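Local coordinates for protein protoporphyrinogen oxidase (Exiguobacterium sibiricum, PDB 3LOV) that probably oxidises coproporphyrinogen III to coproporphyrin III with molecular oxygen and FAD in bacterial heme biosynthesis, at residues G151-P156 with G199-G204; L258-S261 with R266-L269; T328-N333 with Y338-C343. All coordinates share one frame; numbering follows the deposited sequence.

Overall arrangement
The three contacts follow one another along the chain and share no helix or strand. Contact 1 is a small, buried meeting of two helices through apolar branches and one hydroxyl. Contacts 2 and 3 are both antiparallel beta hairpins, with their centres about 44 Å apart on opposite sides of the chain's centre. Contact 2 is at the partly buried margin of the FAD-binding part, with one apolar face and one polar face that carries a water. Contact 3 lies deeper, in the large mixed sheet, and the side chains that meet there are mostly apolar or aromatic. Contacts 1 and 3 come nearer, about 10 Å between nearest atoms, without touching.

Contact 1 (G151-P156 with G199-G204); sequences GEYLRP and GSLFEG
The flat group that touches across this contact is the Tyr153 ring, and it reaches Leu201 with its phenol oxygen, not with a face. Tyr153 OH lies 3.8 Å from Leu201 CD1, while the ring carbons stay farther from Leu201. Within its own helix the ring is flanked by Leu154: Leu154 CD2 is 3.7 Å from Tyr153 CD2. Pro144, Ile148, Thr184, Phe191 and Val192 also touch the Tyr153 side chain, which is buried. Its hydroxyl is hydrogen-bonded to Glu195 OE1 of helix 189-198, which should fix the end of the ring beside Leu201.

Leu201 sends its two methyls to different partners. CD1 takes the tyrosine end. CD2 faces Leu154, with Leu201 CD2 4.2 Å from Leu154 CD2, and these two side chains meet at about a right angle. The Leu201 side chain starts out toward helix 150-158 with CG anti to the backbone N (chi1 -179°), and its fork opens between Tyr153 and Leu154. The helices stay well apart, with 9.3 Å between Leu154 CA and Leu201 CA. Leu154 is also packed on Val163, Ile167 and Ile179.

Leu201 is the first residue of its helix. Gly199 leaves helix 189-198 with positive phi, and Ser200 is the N-cap of the next helix. The capping bond from Glu203 N to Ser200 OG is weak, at 3.4 Å. Two helices joined by such a short break, packed on a third, are consistent with the mostly helical domain of the protoporphyrinogen oxidase family, the part that binds the membrane in membrane-bound relatives; this enzyme is probably cytoplasmic.

Contact 2 (L258-S261 with R266-L269); sequences LAIS and RYRL
With chi1 at -61°, Ile260 places CG2 anti to the backbone N and turns this methyl to both Tyr267 and Leu269. Tyr267 has CG beside its own backbone N (chi1 -64°), which brings ring atom CD1 to 3.8 Å from Ile260 CG2. The methyl meets the ring obliquely. Ile260 CG2 also lies 4.3 Å from Leu269 CD1. Ser261 O sits at the ring edge.

Ser261 and Arg268 form a hydrogen-bonded antiparallel pair. Ser261 N gives a 2.9 Å bond to Arg268 O, and Arg268 N returns one of 2.8 Å to Ser261 O. Their side chains share the face away from Ile260 and Leu269. There a water donates to Arg268 O at 2.9 Å and is bonded to Ser261 OG at 2.8 Å. Arg268 O is thus gripped by two partners.

The other face turns inward: Leu269 rests on Val8 and on Leu257, an FAD-binding residue, and Tyr267 OH bonds to Pro433 O. The hairpin belongs to a three-stranded antiparallel meander beside the parallel sheet, an arrangement characteristic of Rossmann-type FAD-binding domains.

Contact 3 (T328-N333 with Y338-C343); sequences TGFVVN and YSITAC
Strands 329-332 and 340-345 run antiparallel, with Phe330 and Cys343 as a hydrogen-bonded pair and Val331 and Ala342 as the non-hydrogen-bonded pair next to it. They form a beta hairpin inside the large mixed sheet, consistent with the substrate-binding domain of flavin-containing amine oxidoreductases. Phe330 N bonds to Cys343 O at 3.0 Å, and Cys343 N bonds to Phe330 O at 3.0 Å. Both are nearly straight on the carbonyl. Near the turn, Val332 N bonds to Thr341 O at 2.9 Å, but the donor stands 47° out of the carbonyl plane, where the chain turns a corner at Thr341.

Phe330 carries the side-chain contact. Its CG sits between the backbone N and the carbonyl carbon (chi1 62°), which folds the ring across toward the partner strand. Cys343 CB lies over one face, 4.0 Å from the centroid of the Phe330 ring, as a CH-pi contact. Ile340 CD1 comes to the ring edge instead, 3.9 Å from Phe330 CZ. Phe91 and Leu93 of strand 90-94 and Ile391 of helix 377-392 also touch this ring. With a serine in place of Phe330, Cys343 CB and Ile340 CD1 would probably lose their shared aromatic surface, and a gap would be likely to open toward Ile391.

Gly329 passes close by Cys343 O, and a CB there would clash with that oxygen. Val332 closes the turn end. Val332 CG1 meets the Tyr338 ring obliquely, 4.0 Å from Tyr338 CD2, and Val332 CG2 lies 3.2 Å from Ile340 O. On the far side of CB from its backbone N, Cys343 SG stands obliquely to the Phe330 ring, 5.3 Å from its centroid.

Contact 1 (G151-P156 with G199-G204)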
loop_
_atom_site.group_PDB
_atom_site.type_symbol
_atom_site.label_atom_id
_atom_site.label_comp_id
_atom_site.label_asym_id
_atom_site.label_seq_id
_atom_site.Cartn_x
_atom_site.Cartn_y
_atom_site.Cartn_z
ATOM N N GLY A 151 9.009 -4.453 16.155
ATOM C CA GLY A 151 10.061 -3.758 16.857
ATOM C C GLY A 151 10.358 -4.392 18.202
ATOM O O GLY A 151 11.500 -4.397 18.657
ATOM N N GLU A 152 9.323 -4.880 18.857
ATOM C CA GLU A 152 9.511 -5.648 20.062
ATOM C C GLU A 152 10.184 -6.997 19.746
ATOM O O GLU A 152 10.996 -7.456 20.518
ATOM C CB GLU A 152 8.168 -5.872 20.727
ATOM C CG GLU A 152 8.194 -6.397 22.120
ATOM C CD GLU A 152 6.790 -6.376 22.771
ATOM O OE1 GLU A 152 6.049 -5.403 22.565
ATOM O OE2 GLU A 152 6.447 -7.330 23.494
ATOM N N TYR A 153 9.848 -7.618 18.615
ATOM C CA TYR A 153 10.473 -8.863 18.231
ATOM C C TYR A 153 11.899 -8.638 17.833
ATOM O O TYR A 153 12.781 -9.375 18.249
ATOM C CB TYR A 153 9.723 -9.489 17.056
ATOM C CG TYR A 153 10.409 -10.654 16.411
ATOM C CD1 TYR A 153 10.581 -11.829 17.078
ATOM C CD2 TYR A 153 10.831 -10.587 15.096
ATOM C CE1 TYR A 153 11.188 -12.937 16.467
ATOM C CE2 TYR A 153 11.423 -11.650 14.491
ATOM C CZ TYR A 153 11.607 -12.827 15.182
ATOM O OH TYR A 153 12.209 -13.879 14.547
ATOM N N LEU A 154 12.130 -7.652 16.980
ATOM C CA LEU A 154 13.443 -7.416 16.416
ATOM C C LEU A 154 14.487 -6.748 17.343
ATOM O O LEU A 154 15.671 -7.094 17.279
ATOM C CB LEU A 154 13.327 -6.615 15.096
ATOM C CG LEU A 154 12.713 -7.279 13.855
ATOM C CD1 LEU A 154 12.702 -6.294 12.711
ATOM C CD2 LEU A 154 13.478 -8.552 13.445
ATOM N N ARG A 155 14.082 -5.785 18.188
ATOM C CA ARG A 155 15.049 -5.003 18.935
ATOM C C ARG A 155 15.918 -5.854 19.888
ATOM O O ARG A 155 17.128 -5.671 19.957
ATOM C CB ARG A 155 14.389 -3.826 19.695
ATOM C CG ARG A 155 14.029 -2.646 18.777
ATOM C CD ARG A 155 13.137 -1.660 19.466
ATOM N NE ARG A 155 12.707 -0.591 18.579
ATOM C CZ ARG A 155 13.391 0.513 18.306
ATOM N NH1 ARG A 155 14.584 0.751 18.839
ATOM N NH2 ARG A 155 12.883 1.371 17.449
ATOM N N PRO A 156 15.310 -6.776 20.628
ATOM C CA PRO A 156 16.178 -7.607 21.482
ATOM C C PRO A 156 17.158 -8.530 20.722
ATOM O O PRO A 156 18.169 -8.946 21.289
ATOM C CB PRO A 156 15.185 -8.447 22.318
ATOM C CG PRO A 156 13.800 -7.857 22.042
ATOM C CD PRO A 156 13.866 -7.041 20.811
ATOM N N GLY A 199 17.030 -22.323 14.810
ATOM C CA GLY A 199 17.402 -22.060 16.227
ATOM C C GLY A 199 17.941 -20.656 16.583
ATOM O O GLY A 199 18.123 -20.335 17.748
ATOM N N SER A 200 18.199 -19.819 15.593
ATOM C CA SER A 200 18.585 -18.427 15.851
ATOM C C SER A 200 18.122 -17.568 14.681
ATOM O O SER A 200 17.995 -18.081 13.571
ATOM C CB SER A 200 20.128 -18.333 16.035
ATOM O OG SER A 200 20.821 -18.558 14.822
ATOM N N LEU A 201 17.896 -16.264 14.904
ATOM C CA LEU A 201 17.456 -15.382 13.828
ATOM C C LEU A 201 18.441 -15.270 12.665
ATOM O O LEU A 201 18.034 -15.306 11.481
ATOM C CB LEU A 201 17.110 -13.979 14.365
ATOM C CG LEU A 201 16.621 -13.020 13.245
ATOM C CD1 LEU A 201 15.408 -13.584 12.518
ATOM C CD2 LEU A 201 16.298 -11.620 13.802
ATOM N N PHE A 202 19.728 -15.103 12.990
ATOM C CA PHE A 202 20.805 -15.054 11.990
ATOM C C PHE A 202 20.821 -16.289 11.066
ATOM O O PHE A 202 20.898 -16.158 9.854
ATOM C CB PHE A 202 22.129 -14.946 12.733
ATOM C CG PHE A 202 23.352 -14.940 11.862
ATOM C CD1 PHE A 202 23.582 -13.907 10.969
ATOM C CD2 PHE A 202 24.324 -15.925 12.003
ATOM C CE1 PHE A 202 24.743 -13.873 10.203
ATOM C CE2 PHE A 202 25.497 -15.896 11.246
ATOM C CZ PHE A 202 25.705 -14.874 10.343
ATOM N N GLU A 203 20.709 -17.481 11.634
ATOM C CA GLU A 203 20.686 -18.706 10.804
ATOM C C GLU A 203 19.326 -18.923 10.133
ATOM O O GLU A 203 19.226 -19.580 9.094
ATOM C CB GLU A 203 21.091 -19.926 11.622
ATOM C CG GLU A 203 22.573 -19.903 12.121
ATOM C CD GLU A 203 23.657 -20.098 11.055
ATOM O OE1 GLU A 203 23.341 -20.318 9.870
ATOM O OE2 GLU A 203 24.860 -20.046 11.426
ATOM N N GLY A 204 18.283 -18.345 10.699
ATOM C CA GLY A 204 16.985 -18.363 10.037
ATOM C C GLY A 204 17.002 -17.536 8.765
ATOM O O GLY A 204 16.525 -17.984 7.717
#

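Contact 2 (L258-S261 with R266-L269)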
loop_
_atom_site.group_PDB
_atom_site.type_symbol
_atom_site.label_atom_id
_atom_site.label_comp_id
_atom_site.label_asym_id
_atom_site.label_seq_id
_atom_site.Cartn_x
_atom_site.Cartn_y
_atom_site.Cartn_z
ATOM N N LEU A 258 -25.112 8.631 1.012
ATOM C CA LEU A 258 -25.274 9.623 2.080
ATOM C C LEU A 258 -25.874 9.050 3.353
ATOM O O LEU A 258 -25.699 9.628 4.416
ATOM C CB LEU A 258 -26.185 10.737 1.580
ATOM C CG LEU A 258 -25.713 11.520 0.366
ATOM C CD1 LEU A 258 -26.746 12.574 -0.059
ATOM C CD2 LEU A 258 -24.374 12.174 0.653
ATOM N N ALA A 259 -26.587 7.931 3.263
ATOM C CA ALA A 259 -27.281 7.361 4.428
ATOM C C ALA A 259 -27.834 6.009 4.076
ATOM O O ALA A 259 -28.139 5.743 2.909
ATOM C CB ALA A 259 -28.421 8.261 4.897
ATOM N N ILE A 260 -27.952 5.153 5.085
ATOM C CA ILE A 260 -28.567 3.814 4.942
ATOM C C ILE A 260 -29.774 3.701 5.910
ATOM O O ILE A 260 -29.644 3.939 7.100
ATOM C CB ILE A 260 -27.524 2.699 5.232
ATOM C CG1 ILE A 260 -26.343 2.778 4.224
ATOM C CG2 ILE A 260 -28.151 1.283 5.182
ATOM C CD1 ILE A 260 -25.250 1.741 4.464
ATOM N N SER A 261 -30.948 3.349 5.405
ATOM C CA SER A 261 -32.143 3.156 6.271
ATOM C C SER A 261 -32.786 1.829 6.025
ATOM O O SER A 261 -32.685 1.267 4.937
ATOM C CB SER A 261 -33.165 4.219 5.972
ATOM O OG SER A 261 -32.570 5.494 5.995
ATOM N N ARG A 266 -34.888 -4.983 3.752
ATOM C CA ARG A 266 -34.049 -4.459 2.688
ATOM C C ARG A 266 -33.502 -3.118 3.183
ATOM O O ARG A 266 -33.734 -2.719 4.319
ATOM C CB ARG A 266 -34.879 -4.292 1.384
ATOM C CG ARG A 266 -35.774 -5.504 0.947
ATOM C CD ARG A 266 -36.484 -5.271 -0.423
ATOM N NE ARG A 266 -35.508 -5.151 -1.517
ATOM C CZ ARG A 266 -35.611 -4.364 -2.596
ATOM N NH1 ARG A 266 -36.677 -3.604 -2.825
ATOM N NH2 ARG A 266 -34.614 -4.353 -3.476
ATOM N N TYR A 267 -32.809 -2.391 2.322
ATOM C CA TYR A 267 -32.265 -1.105 2.707
ATOM C C TYR A 267 -32.607 -0.070 1.671
ATOM O O TYR A 267 -32.672 -0.363 0.470
ATOM C CB TYR A 267 -30.728 -1.231 2.865
ATOM C CG TYR A 267 -30.361 -2.170 3.977
ATOM C CD1 TYR A 267 -30.413 -1.756 5.291
ATOM C CD2 TYR A 267 -29.966 -3.486 3.713
ATOM C CE1 TYR A 267 -30.112 -2.640 6.335
ATOM C CE2 TYR A 267 -29.653 -4.350 4.737
ATOM C CZ TYR A 267 -29.726 -3.915 6.056
ATOM O OH TYR A 267 -29.406 -4.778 7.090
ATOM N N ARG A 268 -32.805 1.144 2.152
ATOM C CA ARG A 268 -32.996 2.272 1.316
ATOM C C ARG A 268 -31.716 3.077 1.415
ATOM O O ARG A 268 -31.342 3.494 2.519
ATOM C CB ARG A 268 -34.185 3.093 1.805
ATOM C CG ARG A 268 -34.389 4.373 1.058
ATOM C CD ARG A 268 -35.731 5.019 1.441
ATOM N NE ARG A 268 -35.780 6.408 0.998
ATOM C CZ ARG A 268 -36.896 7.109 0.755
ATOM N NH1 ARG A 268 -38.105 6.574 0.885
ATOM N NH2 ARG A 268 -36.802 8.365 0.369
ATOM N N LEU A 269 -31.058 3.297 0.274
ATOM C CA LEU A 269 -29.756 3.985 0.239
ATOM C C LEU A 269 -29.953 5.386 -0.296
ATOM O O LEU A 269 -30.395 5.575 -1.428
ATOM C CB LEU A 269 -28.750 3.198 -0.599
ATOM C CG LEU A 269 -27.957 2.059 0.056
ATOM C CD1 LEU A 269 -28.756 1.114 0.893
ATOM C CD2 LEU A 269 -27.246 1.270 -1.050
HETATM O O HOH W 1 -31.479 6.195 3.498
#

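Contact 3 (T328-N333 with Y338-C343)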
loop_
_atom_site.group_PDB
_atom_site.type_symbol
_atom_site.label_atom_id
_atom_site.label_comp_id
_atom_site.label_asym_id
_atom_site.label_seq_id
_atom_site.Cartn_x
_atom_site.Cartn_y
_atom_site.Cartn_z
ATOM N N THR A 328 17.879 3.114 -8.405
ATOM C CA THR A 328 16.419 3.207 -8.595
ATOM C C THR A 328 15.765 4.204 -7.642
ATOM O O THR A 328 14.748 4.784 -8.008
ATOM C CB THR A 328 15.726 1.871 -8.474
ATOM O OG1 THR A 328 16.199 1.208 -7.290
ATOM C CG2 THR A 328 15.996 1.015 -9.747
ATOM N N GLY A 329 16.318 4.367 -6.428
ATOM C CA GLY A 329 15.878 5.419 -5.519
ATOM C C GLY A 329 16.376 5.275 -4.096
ATOM O O GLY A 329 17.299 4.509 -3.820
ATOM N N PHE A 330 15.772 6.033 -3.187
ATOM C CA PHE A 330 16.175 6.016 -1.780
ATOM C C PHE A 330 14.990 6.195 -0.826
ATOM O O PHE A 330 13.986 6.809 -1.205
ATOM C CB PHE A 330 17.268 7.076 -1.504
ATOM C CG PHE A 330 16.838 8.512 -1.746
ATOM C CD1 PHE A 330 16.200 9.244 -0.746
ATOM C CD2 PHE A 330 17.120 9.153 -2.959
ATOM C CE1 PHE A 330 15.798 10.546 -0.966
ATOM C CE2 PHE A 330 16.730 10.475 -3.178
ATOM C CZ PHE A 330 16.078 11.173 -2.173
ATOM N N VAL A 331 15.127 5.645 0.387
ATOM C CA VAL A 331 14.215 5.893 1.517
ATOM C C VAL A 331 14.924 6.807 2.548
ATOM O O VAL A 331 16.160 6.793 2.645
ATOM C CB VAL A 331 13.774 4.565 2.157
ATOM C CG1 VAL A 331 12.894 3.770 1.197
ATOM C CG2 VAL A 331 14.995 3.722 2.554
ATOM N N VAL A 332 14.165 7.641 3.265
ATOM C CA VAL A 332 14.737 8.614 4.192
ATOM C C VAL A 332 14.476 8.247 5.658
ATOM O O VAL A 332 13.341 7.956 6.075
ATOM C CB VAL A 332 14.187 10.036 3.935
ATOM C CG1 VAL A 332 14.898 11.121 4.840
ATOM C CG2 VAL A 332 14.295 10.365 2.450
ATOM N N ASN A 333 15.534 8.303 6.460
ATOM C CA ASN A 333 15.375 8.147 7.898
ATOM C C ASN A 333 14.555 9.343 8.418
ATOM O O ASN A 333 14.829 10.495 8.074
ATOM C CB ASN A 333 16.723 8.054 8.588
ATOM C CG ASN A 333 16.599 7.765 10.078
ATOM O OD1 ASN A 333 15.791 8.382 10.788
ATOM N ND2 ASN A 333 17.395 6.823 10.560
ATOM N N TYR A 338 14.569 16.525 6.347
ATOM C CA TYR A 338 13.955 16.526 5.016
ATOM C C TYR A 338 12.454 16.392 5.125
ATOM O O TYR A 338 11.954 15.801 6.055
ATOM C CB TYR A 338 14.488 15.366 4.157
ATOM C CG TYR A 338 15.967 15.397 3.970
ATOM C CD1 TYR A 338 16.534 16.221 3.001
ATOM C CD2 TYR A 338 16.801 14.641 4.757
ATOM C CE1 TYR A 338 17.894 16.284 2.812
ATOM C CE2 TYR A 338 18.177 14.699 4.587
ATOM C CZ TYR A 338 18.717 15.525 3.603
ATOM O OH TYR A 338 20.080 15.609 3.407
ATOM N N SER A 339 11.753 16.960 4.162
ATOM C CA SER A 339 10.329 16.767 4.013
ATOM C C SER A 339 9.994 15.459 3.311
ATOM O O SER A 339 9.000 14.830 3.653
ATOM C CB SER A 339 9.747 17.939 3.223
ATOM O OG SER A 339 9.987 19.166 3.900
ATOM N N ILE A 340 10.809 15.020 2.352
ATOM C CA ILE A 340 10.513 13.785 1.640
ATOM C C ILE A 340 10.859 12.506 2.420
ATOM O O ILE A 340 11.893 12.428 3.084
ATOM C CB ILE A 340 11.127 13.746 0.221
ATOM C CG1 ILE A 340 12.655 13.654 0.219
ATOM C CG2 ILE A 340 10.713 14.960 -0.555
ATOM C CD1 ILE A 340 13.254 13.726 -1.243
ATOM N N THR A 341 9.986 11.501 2.333
ATOM C CA THR A 341 10.216 10.222 2.995
ATOM C C THR A 341 10.873 9.197 2.068
ATOM O O THR A 341 11.437 8.197 2.539
ATOM C CB THR A 341 8.896 9.634 3.464
ATOM O OG1 THR A 341 8.169 9.194 2.321
ATOM C CG2 THR A 341 8.033 10.729 4.249
ATOM N N ALA A 342 10.779 9.426 0.759
ATOM C CA ALA A 342 11.375 8.539 -0.252
ATOM C C ALA A 342 11.355 9.258 -1.575
ATOM O O ALA A 342 10.625 10.232 -1.733
ATOM C CB ALA A 342 10.607 7.185 -0.362
ATOM N N CYS A 343 12.193 8.819 -2.503
ATOM C CA CYS A 343 12.190 9.313 -3.880
ATOM C C CYS A 343 12.596 8.194 -4.823
ATOM O O CYS A 343 13.473 7.392 -4.489
ATOM C CB CYS A 343 13.155 10.455 -4.083
ATOM S SG CYS A 343 13.053 11.207 -5.747
#